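Local coordinates for LEOA (Escherichia coli, PDB 4AUR), which is a bacterial dynamin GTPase that probably couples GTP hydrolysis to membrane remodelling, perhaps in connection with the heat-labile (LT) toxin, at residues Q338-L343 and S502-I507; L359-D364 and K468-V473; D364-K369 and T460-S465. One frame throughout, in Å; residues are numbered along the deposited sequence.

Interaction 1: residues Q338-L343 and S502-I507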
ATOM      1  N   GLN A 338     -64.598  -2.201  11.332  1.00 35.32           N
ATOM      2  CA  GLN A 338     -65.128  -2.766  12.550  1.00 36.09           C
ATOM      3  C   GLN A 338     -66.167  -1.832  13.152  1.00 34.18           C
ATOM      4  O   GLN A 338     -67.309  -2.238  13.355  1.00 34.79           O
ATOM      5  CB  GLN A 338     -63.997  -3.063  13.537  1.00 41.17           C
ATOM      6  CG  GLN A 338     -64.429  -3.312  14.984  1.00 46.83           C
ATOM      7  CD  GLN A 338     -65.409  -4.472  15.144  1.00 49.36           C
ATOM      8  OE1 GLN A 338     -66.465  -4.322  15.774  1.00 52.57           O
ATOM      9  NE2 GLN A 338     -65.067  -5.633  14.573  1.00 50.24           N
ATOM     10  N   LEU A 339     -65.772  -0.594  13.428  1.00 30.92           N
ATOM     11  CA  LEU A 339     -66.694   0.450  13.896  1.00 29.04           C
ATOM     12  C   LEU A 339     -67.926   0.618  12.996  1.00 31.27           C
ATOM     13  O   LEU A 339     -69.050   0.811  13.483  1.00 31.10           O
ATOM     14  CB  LEU A 339     -65.978   1.796  14.023  1.00 27.45           C
ATOM     15  CG  LEU A 339     -65.027   2.016  15.201  1.00 26.12           C
ATOM     16  CD1 LEU A 339     -64.269   3.305  15.018  1.00 25.37           C
ATOM     17  CD2 LEU A 339     -65.754   2.060  16.525  1.00 26.13           C
HETATM   18  N   MSE A 340     -67.742   0.529  11.686  1.00 31.48           N
HETATM   19  CA  MSE A 340     -68.890   0.706  10.802  1.00 34.27           C
HETATM   20  C   MSE A 340     -69.856  -0.476  10.922  1.00 32.79           C
HETATM   21  O   MSE A 340     -71.056  -0.292  10.913  1.00 33.61           O
HETATM   22  CB  MSE A 340     -68.473   1.015   9.345  1.00 35.70           C
HETATM   23  CG  MSE A 340     -67.857   2.395   9.082  1.00 35.24           C
HETATM   24 SE   MSE A 340     -69.022   3.875   9.646  0.81 42.47          SE
HETATM   25  CE  MSE A 340     -70.106   4.034   8.002  1.00 44.36           C
ATOM     26  N   SER A 341     -69.366  -1.695  11.050  1.00 32.62           N
ATOM     27  CA  SER A 341     -70.269  -2.841  11.144  1.00 34.18           C
ATOM     28  C   SER A 341     -70.963  -2.925  12.514  1.00 34.51           C
ATOM     29  O   SER A 341     -71.973  -3.611  12.677  1.00 34.81           O
ATOM     30  CB  SER A 341     -69.508  -4.132  10.881  1.00 34.34           C
ATOM     31  OG  SER A 341     -68.678  -4.396  11.992  1.00 36.86           O
ATOM     32  N   GLN A 342     -70.404  -2.242  13.497  1.00 34.65           N
ATOM     33  CA  GLN A 342     -71.040  -2.132  14.777  1.00 34.57           C
ATOM     34  C   GLN A 342     -72.163  -1.140  14.700  1.00 34.91           C
ATOM     35  O   GLN A 342     -73.149  -1.255  15.424  1.00 36.36           O
ATOM     36  CB  GLN A 342     -70.058  -1.647  15.825  1.00 36.75           C
ATOM     37  CG  GLN A 342     -69.201  -2.732  16.412  1.00 36.92           C
ATOM     38  CD  GLN A 342     -68.446  -2.217  17.605  1.00 39.97           C
ATOM     39  OE1 GLN A 342     -69.028  -1.642  18.528  1.00 39.82           O
ATOM     40  NE2 GLN A 342     -67.138  -2.404  17.593  1.00 43.95           N
ATOM     41  N   LEU A 343     -72.000  -0.142  13.848  1.00 36.41           N
ATOM     42  CA  LEU A 343     -72.968   0.934  13.774  1.00 37.84           C
ATOM     43  C   LEU A 343     -74.212   0.501  13.066  1.00 42.19           C
ATOM     44  O   LEU A 343     -75.304   0.752  13.551  1.00 47.46           O
ATOM     45  CB  LEU A 343     -72.398   2.144  13.045  1.00 36.35           C
ATOM     46  CG  LEU A 343     -73.359   3.322  12.843  1.00 37.28           C
ATOM     47  CD1 LEU A 343     -74.055   3.767  14.125  1.00 38.47           C
ATOM     48  CD2 LEU A 343     -72.606   4.500  12.258  1.00 38.94           C
ATOM     49  N   SER A 502     -74.922  10.675  10.783  1.00 44.27           N
ATOM     50  CA  SER A 502     -74.126  11.615  11.584  1.00 43.53           C
ATOM     51  C   SER A 502     -72.883  10.985  12.195  1.00 41.06           C
ATOM     52  O   SER A 502     -71.817  11.604  12.255  1.00 43.19           O
ATOM     53  CB  SER A 502     -74.976  12.226  12.689  1.00 41.85           C
ATOM     54  OG  SER A 502     -74.302  13.283  13.333  1.00 43.47           O
ATOM     55  N   LEU A 503     -73.006   9.750  12.634  1.00 37.84           N
ATOM     56  CA  LEU A 503     -71.890   9.125  13.304  1.00 38.62           C
ATOM     57  C   LEU A 503     -70.880   8.622  12.316  1.00 35.82           C
ATOM     58  O   LEU A 503     -69.698   8.731  12.551  1.00 38.86           O
ATOM     59  CB  LEU A 503     -72.364   7.997  14.217  1.00 40.13           C
ATOM     60  CG  LEU A 503     -73.190   8.464  15.421  1.00 37.61           C
ATOM     61  CD1 LEU A 503     -73.640   7.250  16.221  1.00 37.17           C
ATOM     62  CD2 LEU A 503     -72.416   9.443  16.290  1.00 36.69           C
ATOM     63  N   ALA A 504     -71.343   8.069  11.211  1.00 35.03           N
ATOM     64  CA  ALA A 504     -70.452   7.694  10.120  1.00 34.26           C
ATOM     65  C   ALA A 504     -69.538   8.839   9.696  1.00 34.62           C
ATOM     66  O   ALA A 504     -68.362   8.657   9.554  1.00 32.57           O
ATOM     67  CB  ALA A 504     -71.259   7.215   8.936  1.00 33.79           C
ATOM     68  N   LYS A 505     -70.088  10.028   9.512  1.00 39.05           N
ATOM     69  CA  LYS A 505     -69.294  11.139   9.020  1.00 41.88           C
ATOM     70  C   LYS A 505     -68.221  11.382  10.062  1.00 41.07           C
ATOM     71  O   LYS A 505     -67.063  11.595   9.736  1.00 41.35           O
ATOM     72  CB  LYS A 505     -70.156  12.403   8.805  1.00 48.19           C
ATOM     73  CG  LYS A 505     -69.968  13.103   7.453  1.00 54.39           C
ATOM     74  CD  LYS A 505     -70.843  12.471   6.350  1.00 58.88           C
ATOM     75  CE  LYS A 505     -70.311  12.670   4.915  1.00 58.79           C
ATOM     76  NZ  LYS A 505     -70.619  14.001   4.311  1.00 54.95           N
ATOM     77  N   ILE A 506     -68.610  11.317  11.329  1.00 40.50           N
ATOM     78  CA  ILE A 506     -67.657  11.453  12.433  1.00 40.05           C
ATOM     79  C   ILE A 506     -66.589  10.340  12.449  1.00 38.05           C
ATOM     80  O   ILE A 506     -65.418  10.595  12.673  1.00 36.43           O
ATOM     81  CB  ILE A 506     -68.400  11.486  13.779  1.00 39.96           C
ATOM     82  CG1 ILE A 506     -69.173  12.815  13.887  1.00 42.89           C
ATOM     83  CG2 ILE A 506     -67.422  11.310  14.935  1.00 40.49           C
ATOM     84  CD1 ILE A 506     -70.103  12.968  15.079  1.00 42.31           C
ATOM     85  N   ILE A 507     -67.014   9.106  12.221  1.00 35.50           N
ATOM     86  CA  ILE A 507     -66.129   7.963  12.253  1.00 32.66           C
ATOM     87  C   ILE A 507     -65.125   8.009  11.112  1.00 33.75           C
ATOM     88  O   ILE A 507     -63.943   7.781  11.311  1.00 31.71           O
ATOM     89  CB  ILE A 507     -66.952   6.673  12.203  1.00 30.76           C
ATOM     90  CG1 ILE A 507     -67.507   6.390  13.592  1.00 30.04           C
ATOM     91  CG2 ILE A 507     -66.104   5.504  11.750  1.00 31.31           C
ATOM     92  CD1 ILE A 507     -68.503   5.264  13.652  1.00 30.38           C
TER
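L343 and M340 reach from the last turns of helix 275-343 onto L503, A504 and I507 of helix 489-518, two helices that run almost exactly antiparallel, at 173°, in the helical domain. The short segments' axes are 10.8 Å apart at closest approach, a spacing filled by aliphatic side chains rather than by close backbone packing. The inner side is the buried one. With CG anti to its backbone N (chi1 177°), L343 extends across the gap and sends CD2 to 4.0 Å from CB of L503. Its other branch meets the same neighbour, L343 CD1 lying 4.1 Å from L503 CD1. Beside them, I507 brings CD1 to 4.3 Å from L339 CB. F354 and L359 of helix 351-359 pack on I507, and F354 also on L503, so the aliphatic cluster is closed by a third helix.

The outer side, formed by M340 and A504, is only partly shielded. Here the selenomethionine M340, folded at chi2 (-56°) and chi3, turns its end toward the other helix although its CB sets off along the flank. M340 SE passes I507 CG2 at 3.9 Å, the two chains running alongside one another in opposing senses. Beyond, M340 CE arrives at 3.5 Å from CB of A504, and M340 also touches K508 of the same partner helix. The side-chain contacts across the pair are all apolar, implying attachment by shape and the hydrophobic effect, with no polar bond between the segments to dictate the register.

Interaction 2: residues L359-D364 and K468-V473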
ATOM      1  N   LEU A 359     -66.422   5.755  20.670  1.00 28.66           N
ATOM      2  CA  LEU A 359     -66.075   7.066  20.132  1.00 26.99           C
ATOM      3  C   LEU A 359     -65.642   8.075  21.168  1.00 26.05           C
ATOM      4  O   LEU A 359     -64.710   8.840  20.949  1.00 26.87           O
ATOM      5  CB  LEU A 359     -67.315   7.646  19.465  1.00 28.85           C
ATOM      6  CG  LEU A 359     -67.731   7.027  18.126  1.00 29.96           C
ATOM      7  CD1 LEU A 359     -69.192   7.272  17.780  1.00 29.87           C
ATOM      8  CD2 LEU A 359     -66.871   7.621  17.037  1.00 30.94           C
ATOM      9  N   GLY A 360     -66.370   8.134  22.270  1.00 26.43           N
ATOM     10  CA  GLY A 360     -66.072   9.061  23.359  1.00 25.63           C
ATOM     11  C   GLY A 360     -67.111  10.142  23.328  1.00 27.10           C
ATOM     12  O   GLY A 360     -67.407  10.626  22.273  1.00 27.61           O
ATOM     13  N   TYR A 361     -67.682  10.525  24.472  1.00 30.07           N
ATOM     14  CA  TYR A 361     -68.763  11.517  24.471  1.00 30.68           C
ATOM     15  C   TYR A 361     -68.649  12.446  25.667  1.00 30.80           C
ATOM     16  O   TYR A 361     -68.797  12.012  26.788  1.00 33.89           O
ATOM     17  CB  TYR A 361     -70.118  10.795  24.425  1.00 31.03           C
ATOM     18  CG  TYR A 361     -71.342  11.688  24.481  1.00 31.61           C
ATOM     19  CD1 TYR A 361     -71.401  12.905  23.793  1.00 32.55           C
ATOM     20  CD2 TYR A 361     -72.451  11.294  25.190  1.00 32.25           C
ATOM     21  CE1 TYR A 361     -72.521  13.713  23.848  1.00 32.33           C
ATOM     22  CE2 TYR A 361     -73.572  12.085  25.254  1.00 33.00           C
ATOM     23  CZ  TYR A 361     -73.606  13.291  24.587  1.00 35.08           C
ATOM     24  OH  TYR A 361     -74.755  14.059  24.685  1.00 39.72           O
ATOM     25  N   THR A 362     -68.403  13.726  25.400  1.00 31.67           N
ATOM     26  CA  THR A 362     -67.974  14.705  26.402  1.00 35.53           C
ATOM     27  C   THR A 362     -68.726  16.041  26.176  1.00 37.43           C
ATOM     28  O   THR A 362     -69.395  16.201  25.153  1.00 40.92           O
ATOM     29  CB  THR A 362     -66.444  14.914  26.282  1.00 38.34           C
ATOM     30  OG1 THR A 362     -65.767  13.673  26.488  1.00 40.87           O
ATOM     31  CG2 THR A 362     -65.925  15.865  27.312  1.00 42.25           C
ATOM     32  N   GLU A 363     -68.655  16.996  27.099  1.00 38.81           N
ATOM     33  CA  GLU A 363     -69.225  18.323  26.817  1.00 45.11           C
ATOM     34  C   GLU A 363     -68.646  18.874  25.512  1.00 42.87           C
ATOM     35  O   GLU A 363     -69.397  19.293  24.638  1.00 43.72           O
ATOM     36  CB  GLU A 363     -68.996  19.294  27.990  1.00 51.54           C
ATOM     37  CG  GLU A 363     -69.201  20.785  27.679  1.00 60.55           C
ATOM     38  CD  GLU A 363     -70.654  21.188  27.367  1.00 67.70           C
ATOM     39  OE1 GLU A 363     -71.526  20.302  27.145  1.00 66.69           O
ATOM     40  OE2 GLU A 363     -70.923  22.416  27.352  1.00 63.48           O
ATOM     41  N   ASP A 364     -67.313  18.860  25.405  1.00 42.33           N
ATOM     42  CA  ASP A 364     -66.554  19.114  24.160  1.00 44.80           C
ATOM     43  C   ASP A 364     -67.238  18.556  22.909  1.00 43.05           C
ATOM     44  O   ASP A 364     -67.254  19.204  21.858  1.00 44.75           O
ATOM     45  CB  ASP A 364     -65.156  18.453  24.231  1.00 48.62           C
ATOM     46  CG  ASP A 364     -64.125  19.255  25.056  1.00 55.74           C
ATOM     47  OD1 ASP A 364     -64.419  20.384  25.531  1.00 57.64           O
ATOM     48  OD2 ASP A 364     -62.993  18.734  25.216  1.00 55.67           O
ATOM     49  N   LYS A 468     -80.422  14.765  21.520  1.00 60.48           N
ATOM     50  CA  LYS A 468     -81.570  14.331  22.337  1.00 57.18           C
ATOM     51  C   LYS A 468     -81.726  12.813  22.419  1.00 53.54           C
ATOM     52  O   LYS A 468     -82.469  12.322  23.265  1.00 50.10           O
ATOM     53  CB  LYS A 468     -82.865  14.934  21.788  1.00 60.68           C
ATOM     54  CG  LYS A 468     -83.334  14.312  20.474  1.00 64.47           C
ATOM     55  CD  LYS A 468     -84.175  15.289  19.666  1.00 68.78           C
ATOM     56  CE  LYS A 468     -84.792  14.630  18.443  1.00 70.75           C
ATOM     57  NZ  LYS A 468     -85.245  15.646  17.451  1.00 73.76           N
ATOM     58  N   TRP A 469     -81.053  12.090  21.519  1.00 49.32           N
ATOM     59  CA  TRP A 469     -81.044  10.620  21.504  1.00 46.15           C
ATOM     60  C   TRP A 469     -79.866  10.019  22.257  1.00 44.89           C
ATOM     61  O   TRP A 469     -79.825   8.805  22.478  1.00 41.68           O
ATOM     62  CB  TRP A 469     -80.986  10.113  20.064  1.00 48.25           C
ATOM     63  CG  TRP A 469     -82.206  10.435  19.319  1.00 48.86           C
ATOM     64  CD1 TRP A 469     -82.319  11.272  18.260  1.00 49.58           C
ATOM     65  CD2 TRP A 469     -83.515   9.944  19.592  1.00 47.70           C
ATOM     66  NE1 TRP A 469     -83.616  11.329  17.845  1.00 48.40           N
ATOM     67  CE2 TRP A 469     -84.377  10.525  18.651  1.00 47.56           C
ATOM     68  CE3 TRP A 469     -84.043   9.069  20.547  1.00 47.33           C
ATOM     69  CZ2 TRP A 469     -85.747  10.263  18.636  1.00 48.78           C
ATOM     70  CZ3 TRP A 469     -85.402   8.804  20.529  1.00 48.01           C
ATOM     71  CH2 TRP A 469     -86.238   9.397  19.579  1.00 47.81           C
ATOM     72  N   ALA A 470     -78.909  10.877  22.613  1.00 43.61           N
ATOM     73  CA  ALA A 470     -77.682  10.482  23.276  1.00 41.29           C
ATOM     74  C   ALA A 470     -77.779  10.623  24.784  1.00 42.71           C
ATOM     75  O   ALA A 470     -77.255   9.790  25.530  1.00 43.02           O
ATOM     76  CB  ALA A 470     -76.527  11.321  22.759  1.00 41.29           C
ATOM     77  N   GLY A 471     -78.413  11.696  25.240  1.00 42.67           N
ATOM     78  CA  GLY A 471     -78.566  11.927  26.667  1.00 41.54           C
ATOM     79  C   GLY A 471     -77.521  12.870  27.212  1.00 39.97           C
ATOM     80  O   GLY A 471     -76.528  13.165  26.544  1.00 39.75           O
ATOM     81  N   PRO A 472     -77.745  13.367  28.433  1.00 39.92           N
ATOM     82  CA  PRO A 472     -76.802  14.292  29.030  1.00 39.86           C
ATOM     83  C   PRO A 472     -75.482  13.583  29.317  1.00 38.92           C
ATOM     84  O   PRO A 472     -75.488  12.470  29.840  1.00 37.62           O
ATOM     85  CB  PRO A 472     -77.496  14.701  30.323  1.00 41.82           C
ATOM     86  CG  PRO A 472     -78.370  13.538  30.662  1.00 41.19           C
ATOM     87  CD  PRO A 472     -78.878  13.081  29.330  1.00 40.30           C
ATOM     88  N   VAL A 473     -74.375  14.241  28.975  1.00 37.56           N
ATOM     89  CA  VAL A 473     -73.040  13.654  29.050  1.00 35.90           C
ATOM     90  C   VAL A 473     -72.741  13.128  30.436  1.00 38.16           C
ATOM     91  O   VAL A 473     -73.120  13.752  31.421  1.00 38.65           O
ATOM     92  CB  VAL A 473     -71.966  14.699  28.685  1.00 35.09           C
ATOM     93  CG1 VAL A 473     -70.564  14.272  29.131  1.00 33.49           C
ATOM     94  CG2 VAL A 473     -72.006  14.963  27.197  1.00 35.15           C
TER
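Y361 and V473 form a CH-pi contact between two loops of the Dynamin-like helical domain, one leaving helix 351-359 and the other following the short helix 464-467. The loop begins at G360, the first residue after the helix to abandon helical angles, whose positive phi ends the helical course of the chain. From there, CB of Y361 starts toward the opposite loop, and a chi1 of 177° sets CG opposite the main-chain nitrogen, carrying the ring out over the gap.

Along the ring, one branch of V473 accompanies nearly every step. Y361 CD1 lies 4.0 Å from V473 CG2, and Y361 CE1 comes closer to the same methyl. That methyl sits over one face, 3.7 Å from the centroid of the Y361 ring and 19° off the normal, not quite over its centre. On the other flank, A470 CB lies 3.9 Å from Y361 CE2 in an oblique position. Y361 CZ then approaches V473 CG2 at 3.5 Å. At the tip, Y361 OH donates a hydrogen bond of 2.7 Å to the carbonyl O of G471. This acceptor lies in the ring plane at its edge, and the C=O...donor angle of 167° means that the hydroxyl meets the carbonyl oxygen nearly head-on.

R352 supports both partners: its side chain packs on Y361, and its NH1 bonds to the carbonyl oxygens of A470 and P472. The tyrosine therefore spans the gap with its hydroxyl anchored and one face occupied. V473 completes the grip with its other branch, V473 CG1 resting 3.8 Å from T362 CA.

Interaction 3: residues D364-K369 and T460-S465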
ATOM      1  N   ASP A 364     -67.313  18.860  25.405  1.00 42.33           N
ATOM      2  CA  ASP A 364     -66.554  19.114  24.160  1.00 44.80           C
ATOM      3  C   ASP A 364     -67.238  18.556  22.909  1.00 43.05           C
ATOM      4  O   ASP A 364     -67.254  19.204  21.858  1.00 44.75           O
ATOM      5  CB  ASP A 364     -65.156  18.453  24.231  1.00 48.62           C
ATOM      6  CG  ASP A 364     -64.125  19.255  25.056  1.00 55.74           C
ATOM      7  OD1 ASP A 364     -64.419  20.384  25.531  1.00 57.64           O
ATOM      8  OD2 ASP A 364     -62.993  18.734  25.216  1.00 55.67           O
ATOM      9  N   GLY A 365     -67.737  17.323  23.033  1.00 38.71           N
ATOM     10  CA  GLY A 365     -68.387  16.598  21.953  1.00 35.89           C
ATOM     11  C   GLY A 365     -67.903  15.165  21.805  1.00 33.11           C
ATOM     12  O   GLY A 365     -67.387  14.558  22.754  1.00 29.88           O
ATOM     13  N   VAL A 366     -68.039  14.645  20.585  1.00 31.23           N
ATOM     14  CA  VAL A 366     -67.759  13.244  20.299  1.00 29.85           C
ATOM     15  C   VAL A 366     -66.446  13.114  19.569  1.00 29.12           C
ATOM     16  O   VAL A 366     -66.092  13.993  18.793  1.00 32.15           O
ATOM     17  CB  VAL A 366     -68.843  12.610  19.413  1.00 28.70           C
ATOM     18  CG1 VAL A 366     -68.857  11.110  19.597  1.00 28.57           C
ATOM     19  CG2 VAL A 366     -70.200  13.152  19.767  1.00 29.90           C
ATOM     20  N   GLY A 367     -65.731  12.025  19.844  1.00 27.84           N
ATOM     21  CA  GLY A 367     -64.561  11.628  19.076  1.00 29.24           C
ATOM     22  C   GLY A 367     -63.266  11.366  19.848  1.00 30.00           C
ATOM     23  O   GLY A 367     -62.315  10.842  19.289  1.00 30.54           O
ATOM     24  N   PHE A 368     -63.201  11.742  21.113  1.00 29.26           N
ATOM     25  CA  PHE A 368     -61.936  11.697  21.834  1.00 28.75           C
ATOM     26  C   PHE A 368     -61.393  10.291  21.956  1.00 28.92           C
ATOM     27  O   PHE A 368     -60.194  10.118  21.880  1.00 28.79           O
ATOM     28  CB  PHE A 368     -62.091  12.296  23.245  1.00 29.68           C
ATOM     29  CG  PHE A 368     -60.802  12.473  23.979  1.00 27.61           C
ATOM     30  CD1 PHE A 368     -59.872  13.387  23.544  1.00 28.26           C
ATOM     31  CD2 PHE A 368     -60.523  11.725  25.090  1.00 29.38           C
ATOM     32  CE1 PHE A 368     -58.676  13.565  24.197  1.00 27.94           C
ATOM     33  CE2 PHE A 368     -59.319  11.879  25.759  1.00 30.98           C
ATOM     34  CZ  PHE A 368     -58.392  12.808  25.311  1.00 29.26           C
ATOM     35  N   LYS A 369     -62.258   9.296  22.153  1.00 27.24           N
ATOM     36  CA  LYS A 369     -61.790   7.939  22.411  1.00 27.96           C
ATOM     37  C   LYS A 369     -61.261   7.299  21.138  1.00 28.03           C
ATOM     38  O   LYS A 369     -60.336   6.496  21.173  1.00 30.30           O
ATOM     39  CB  LYS A 369     -62.902   7.067  22.985  1.00 30.25           C
ATOM     40  CG  LYS A 369     -62.405   5.784  23.632  1.00 33.96           C
ATOM     41  CD  LYS A 369     -63.524   5.039  24.342  1.00 37.60           C
ATOM     42  CE  LYS A 369     -62.986   3.940  25.253  1.00 41.16           C
ATOM     43  NZ  LYS A 369     -64.071   3.384  26.125  1.00 42.60           N
ATOM     44  N   THR A 460     -65.919  16.988  17.887  1.00 42.72           N
ATOM     45  CA  THR A 460     -67.056  17.369  17.063  1.00 42.72           C
ATOM     46  C   THR A 460     -68.334  17.475  17.888  1.00 45.77           C
ATOM     47  O   THR A 460     -68.767  16.491  18.478  1.00 46.26           O
ATOM     48  CB  THR A 460     -67.262  16.324  15.958  1.00 41.06           C
ATOM     49  OG1 THR A 460     -66.058  16.236  15.186  1.00 37.79           O
ATOM     50  CG2 THR A 460     -68.450  16.685  15.063  1.00 39.63           C
ATOM     51  N   LYS A 461     -68.923  18.672  17.932  1.00 53.02           N
ATOM     52  CA  LYS A 461     -70.185  18.902  18.643  1.00 55.56           C
ATOM     53  C   LYS A 461     -71.287  18.181  17.918  1.00 56.62           C
ATOM     54  O   LYS A 461     -71.290  18.139  16.693  1.00 59.20           O
ATOM     55  CB  LYS A 461     -70.531  20.382  18.697  1.00 59.89           C
ATOM     56  CG  LYS A 461     -69.860  21.127  19.836  1.00 67.67           C
ATOM     57  CD  LYS A 461     -69.785  22.623  19.559  1.00 73.26           C
ATOM     58  CE  LYS A 461     -68.738  23.306  20.432  1.00 80.33           C
ATOM     59  NZ  LYS A 461     -68.236  24.573  19.825  1.00 79.21           N
ATOM     60  N   LEU A 462     -72.217  17.605  18.669  1.00 57.33           N
ATOM     61  CA  LEU A 462     -73.348  16.910  18.073  1.00 57.15           C
ATOM     62  C   LEU A 462     -74.446  17.903  17.772  1.00 60.95           C
ATOM     63  O   LEU A 462     -74.636  18.875  18.507  1.00 62.32           O
ATOM     64  CB  LEU A 462     -73.893  15.831  19.011  1.00 55.42           C
ATOM     65  CG  LEU A 462     -73.531  14.392  18.673  1.00 54.67           C
ATOM     66  CD1 LEU A 462     -74.380  13.457  19.513  1.00 52.97           C
ATOM     67  CD2 LEU A 462     -73.704  14.077  17.190  1.00 57.67           C
ATOM     68  N   ALA A 463     -75.182  17.652  16.698  1.00 64.95           N
ATOM     69  CA  ALA A 463     -76.318  18.495  16.363  1.00 70.77           C
ATOM     70  C   ALA A 463     -77.338  18.431  17.498  1.00 76.22           C
ATOM     71  O   ALA A 463     -77.498  17.378  18.124  1.00 80.24           O
ATOM     72  CB  ALA A 463     -76.946  18.042  15.057  1.00 70.69           C
ATOM     73  N   GLY A 464     -78.005  19.552  17.779  1.00 80.57           N
ATOM     74  CA  GLY A 464     -79.076  19.573  18.784  1.00 80.89           C
ATOM     75  C   GLY A 464     -80.095  18.457  18.551  1.00 78.85           C
ATOM     76  O   GLY A 464     -80.498  17.762  19.489  1.00 76.50           O
ATOM     77  N   SER A 465     -80.488  18.290  17.287  1.00 75.96           N
ATOM     78  CA  SER A 465     -81.413  17.233  16.854  1.00 74.43           C
ATOM     79  C   SER A 465     -80.954  15.831  17.238  1.00 68.86           C
ATOM     80  O   SER A 465     -81.779  14.972  17.532  1.00 66.41           O
ATOM     81  CB  SER A 465     -81.604  17.297  15.325  1.00 78.41           C
ATOM     82  OG  SER A 465     -82.310  16.167  14.826  1.00 76.18           O
TER
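The amide N of V366 donates a 2.9 Å hydrogen bond to the carbonyl O of T460, almost straight at 174°. The same oxygen receives a weaker approach from the preceding residue, a CA-H...O contact from G365 CA to T460 O at 3.5 Å. Reciprocally, T460 N donates to V366 O at 3.1 Å. The two bonds pin the backbones together in both directions at a single pair of residues.

Side chains add apolar packing. V366 keeps CG2 anti to its carbonyl carbon and thereby directs this branch at L462, where V366 CG2 lies 3.7 Å from L462 CG. K461 lays CG 3.8 Å from D364 O, and beyond CG its chain is extended. G365 has no side chain; a CB there would run into T460 O, so glycine permits the close approach to T460 and K461.

L359 and M355 of helix 351-359 back V366 and L462 respectively, while I506 and S502 of helix 489-518 touch T460 and L462. Immediately after the bridge G367 occupies the N-cap position of helix 368-408. What results is an isolated antiparallel beta-bridge, a hydrogen-bonded pair stitching two loops together between the helices of a largely helical domain.

From the N terminus, the chain first reaches 338-343, the end of long helix 275-343, whose partner on helix 489-518 comes last: interaction 1 closes the outermost loop. Helix 351-359 then leads into 359-364, held by interaction 2 to 468-473, and directly on into 364-369, held by interaction 3 to 460-465. Interaction 3 therefore lies within interaction 2, which lies within interaction 1, and none cross. D364 belongs to both inner contacts, which probable backbone bonds from K369 N to L359 O and from G367 N to G360 O also join. Together they tie the end of helix 275-343, helix 351-359, the start of helix 368-408, the 460-473 region and helix 489-518 at one tip of the chain.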